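Side-chain contact in chromosome replication initiation protein (PDB 2VN2), which probably acts in the primosome during the initiation of chromosome replication, the chain here being its N-terminal, winged-helix-like domain: residues Val36-Met41 with Arg73-Lys78. Numbering follows the deposited sequence.
Sequences VLLLHM and RRLLQK
In the helix-turn-helix core of the DnaD N-terminal domain, where helix 32-45 packs against helix 65-77 and a small two-stranded hairpin follows in the manner of a winged helix, Leu75 meets Leu37 and Leu38 together. The helices stand well apart at this level, with 9.4 Å between CA of Leu38 and CA of Leu75, and between these two segments the contact is made by leucine methyl groups. Within residues 73-78, CD1 of Leu75 makes both contacts: it lies 3.7 Å from CD2 of Leu37. The same methyl group is 3.8 Å from CD2 of Leu38, and thus faces both CD2 methyls from one side.

The two partners arrive differently. Leu37 sets out directly toward helix 65-77, its CG anti to the backbone N (chi1 177°), and lies alongside Leu75, the two side chains running in opposing senses; it also packs on Cys68, Met71 and Val72, earlier on that helix. Leu38 leaves its helix less directly, and with its CG turned beside the backbone N (chi1 -75°) its branch end swings closer to the opposing helix, running at a slant to Leu75. Its side chain also rests on Ile81, just ahead of strand 82-83.

All three leucines are buried, although they bury only 109 Å² between the two segments. Leu75 is further packed by Leu30 and Glu34, and NZ of Lys78 is salt-bridged to OE2 of Glu34 and hydrogen-bonded to O of Gly29. On helix 32-45, His40 hydrogen-bonds through NE2 to Tyr25 of a second subunit, so this helix serves both the core and the subunit interface. Glu34, which also touches Arg74, probably offsets the charge where NZ of Lys78 lies over the Arg74 guanidinium, 3.7 Å above its plane.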
loop_
_atom_site.group_PDB
_atom_site.type_symbol
_atom_site.label_atom_id
_atom_site.label_comp_id
_atom_site.label_asym_id
_atom_site.label_seq_id
_atom_site.Cartn_x
_atom_site.Cartn_y
_atom_site.Cartn_z
ATOM N N VAL A 36 10.544 4.012 11.130
ATOM C CA VAL A 36 9.817 2.855 11.557
ATOM C C VAL A 36 8.824 3.251 12.680
ATOM O O VAL A 36 7.731 2.716 12.756
ATOM C CB VAL A 36 10.772 1.723 11.963
ATOM C CG1 VAL A 36 9.905 0.379 12.421
ATOM C CG2 VAL A 36 11.722 1.389 10.825
ATOM N N LEU A 37 9.196 4.192 13.581
ATOM C CA LEU A 37 8.243 4.565 14.657
ATOM C C LEU A 37 6.958 5.148 14.015
ATOM O O LEU A 37 5.843 4.805 14.411
ATOM C CB LEU A 37 8.862 5.532 15.729
ATOM C CG LEU A 37 7.892 6.018 16.864
ATOM C CD1 LEU A 37 8.651 6.623 17.953
ATOM C CD2 LEU A 37 6.985 7.170 16.327
ATOM N N LEU A 38 7.122 6.003 13.030
ATOM C CA LEU A 38 6.011 6.628 12.270
ATOM C C LEU A 38 5.135 5.543 11.610
ATOM O O LEU A 38 3.869 5.622 11.588
ATOM C CB LEU A 38 6.653 7.558 11.175
ATOM C CG LEU A 38 7.231 8.862 11.727
ATOM C CD1 LEU A 38 7.834 9.727 10.598
ATOM C CD2 LEU A 38 6.233 9.678 12.668
ATOM N N LEU A 39 5.804 4.512 11.057
ATOM C CA LEU A 39 5.074 3.295 10.441
ATOM C C LEU A 39 4.364 2.649 11.520
ATOM O O LEU A 39 3.179 2.361 11.333
ATOM C CB LEU A 39 6.044 2.242 9.835
ATOM C CG LEU A 39 6.555 2.549 8.394
ATOM C CD1 LEU A 39 6.559 4.039 7.913
ATOM C CD2 LEU A 39 7.904 1.820 7.963
ATOM N N HIS A 40 5.027 2.364 12.688
ATOM C CA HIS A 40 4.136 1.724 13.760
ATOM C C HIS A 40 2.926 2.647 14.116
ATOM O O HIS A 40 1.825 2.125 14.293
ATOM C CB HIS A 40 4.798 1.279 15.041
ATOM C CG HIS A 40 5.825 0.205 14.883
ATOM N ND1 HIS A 40 5.515 -1.121 14.696
ATOM C CD2 HIS A 40 7.175 0.275 14.889
ATOM C CE1 HIS A 40 6.628 -1.823 14.588
ATOM N NE2 HIS A 40 7.647 -0.994 14.700
ATOM N N MET A 41 3.119 3.970 14.265
ATOM C CA MET A 41 1.976 4.843 14.554
ATOM C C MET A 41 0.985 4.771 13.477
ATOM O O MET A 41 -0.125 4.652 13.809
ATOM C CB MET A 41 2.245 6.326 14.775
ATOM C CG MET A 41 3.173 6.685 16.049
ATOM S SD MET A 41 3.840 8.437 15.976
ATOM C CE MET A 41 2.381 9.119 15.336
ATOM N N ARG A 73 8.561 12.512 21.844
ATOM C CA ARG A 73 8.996 13.866 22.247
ATOM C C ARG A 73 9.877 14.609 21.198
ATOM O O ARG A 73 9.566 15.745 20.842
ATOM C CB ARG A 73 9.675 13.786 23.639
ATOM C CG ARG A 73 9.834 15.113 24.362
ATOM C CD ARG A 73 10.105 15.003 25.955
ATOM N NE ARG A 73 9.256 14.036 26.730
ATOM C CZ ARG A 73 9.732 13.259 27.722
ATOM N NH1 ARG A 73 8.949 12.398 28.406
ATOM N NH2 ARG A 73 11.030 13.340 28.029
ATOM N N ARG A 74 10.955 13.980 20.718
ATOM C CA ARG A 74 11.855 14.606 19.695
ATOM C C ARG A 74 11.131 14.844 18.342
ATOM O O ARG A 74 11.398 15.854 17.671
ATOM C CB ARG A 74 13.214 13.813 19.539
ATOM C CG ARG A 74 14.184 14.296 18.367
ATOM C CD ARG A 74 15.753 14.665 18.801
ATOM N NE ARG A 74 16.750 15.051 17.707
ATOM C CZ ARG A 74 17.700 14.268 17.133
ATOM N NH1 ARG A 74 17.849 12.998 17.490
ATOM N NH2 ARG A 74 18.472 14.756 16.152
ATOM N N LEU A 75 10.216 13.942 17.943
ATOM C CA LEU A 75 9.396 14.187 16.724
ATOM C C LEU A 75 8.417 15.409 16.906
ATOM O O LEU A 75 8.184 16.131 15.911
ATOM C CB LEU A 75 8.537 12.945 16.334
ATOM C CG LEU A 75 9.351 11.754 15.769
ATOM C CD1 LEU A 75 8.433 10.539 15.707
ATOM C CD2 LEU A 75 9.902 12.086 14.380
ATOM N N LEU A 76 7.796 15.536 18.102
ATOM C CA LEU A 76 6.925 16.707 18.479
ATOM C C LEU A 76 7.740 17.965 18.366
ATOM O O LEU A 76 7.332 18.960 17.700
ATOM C CB LEU A 76 6.318 16.616 19.932
ATOM C CG LEU A 76 5.190 15.587 20.085
ATOM C CD1 LEU A 76 4.888 15.136 21.487
ATOM C CD2 LEU A 76 3.909 15.927 19.335
ATOM N N GLN A 77 8.924 17.915 18.949
ATOM C CA GLN A 77 9.821 19.079 18.774
ATOM C C GLN A 77 10.385 19.368 17.437
ATOM O O GLN A 77 10.405 20.516 17.044
ATOM C CB GLN A 77 10.842 19.269 19.910
ATOM C CG GLN A 77 12.165 18.698 19.803
ATOM C CD GLN A 77 12.622 18.265 21.237
ATOM O OE1 GLN A 77 11.904 18.525 22.251
ATOM N NE2 GLN A 77 13.759 17.535 21.313
ATOM N N LYS A 78 10.812 18.365 16.669
ATOM C CA LYS A 78 11.185 18.699 15.261
ATOM C C LYS A 78 9.969 19.153 14.440
ATOM O O LYS A 78 10.141 19.557 13.353
ATOM C CB LYS A 78 11.909 17.546 14.562
ATOM C CG LYS A 78 13.230 17.102 15.197
ATOM C CD LYS A 78 13.456 15.572 14.982
ATOM C CE LYS A 78 14.859 15.253 14.534
ATOM N NZ LYS A 78 15.117 13.803 14.505
#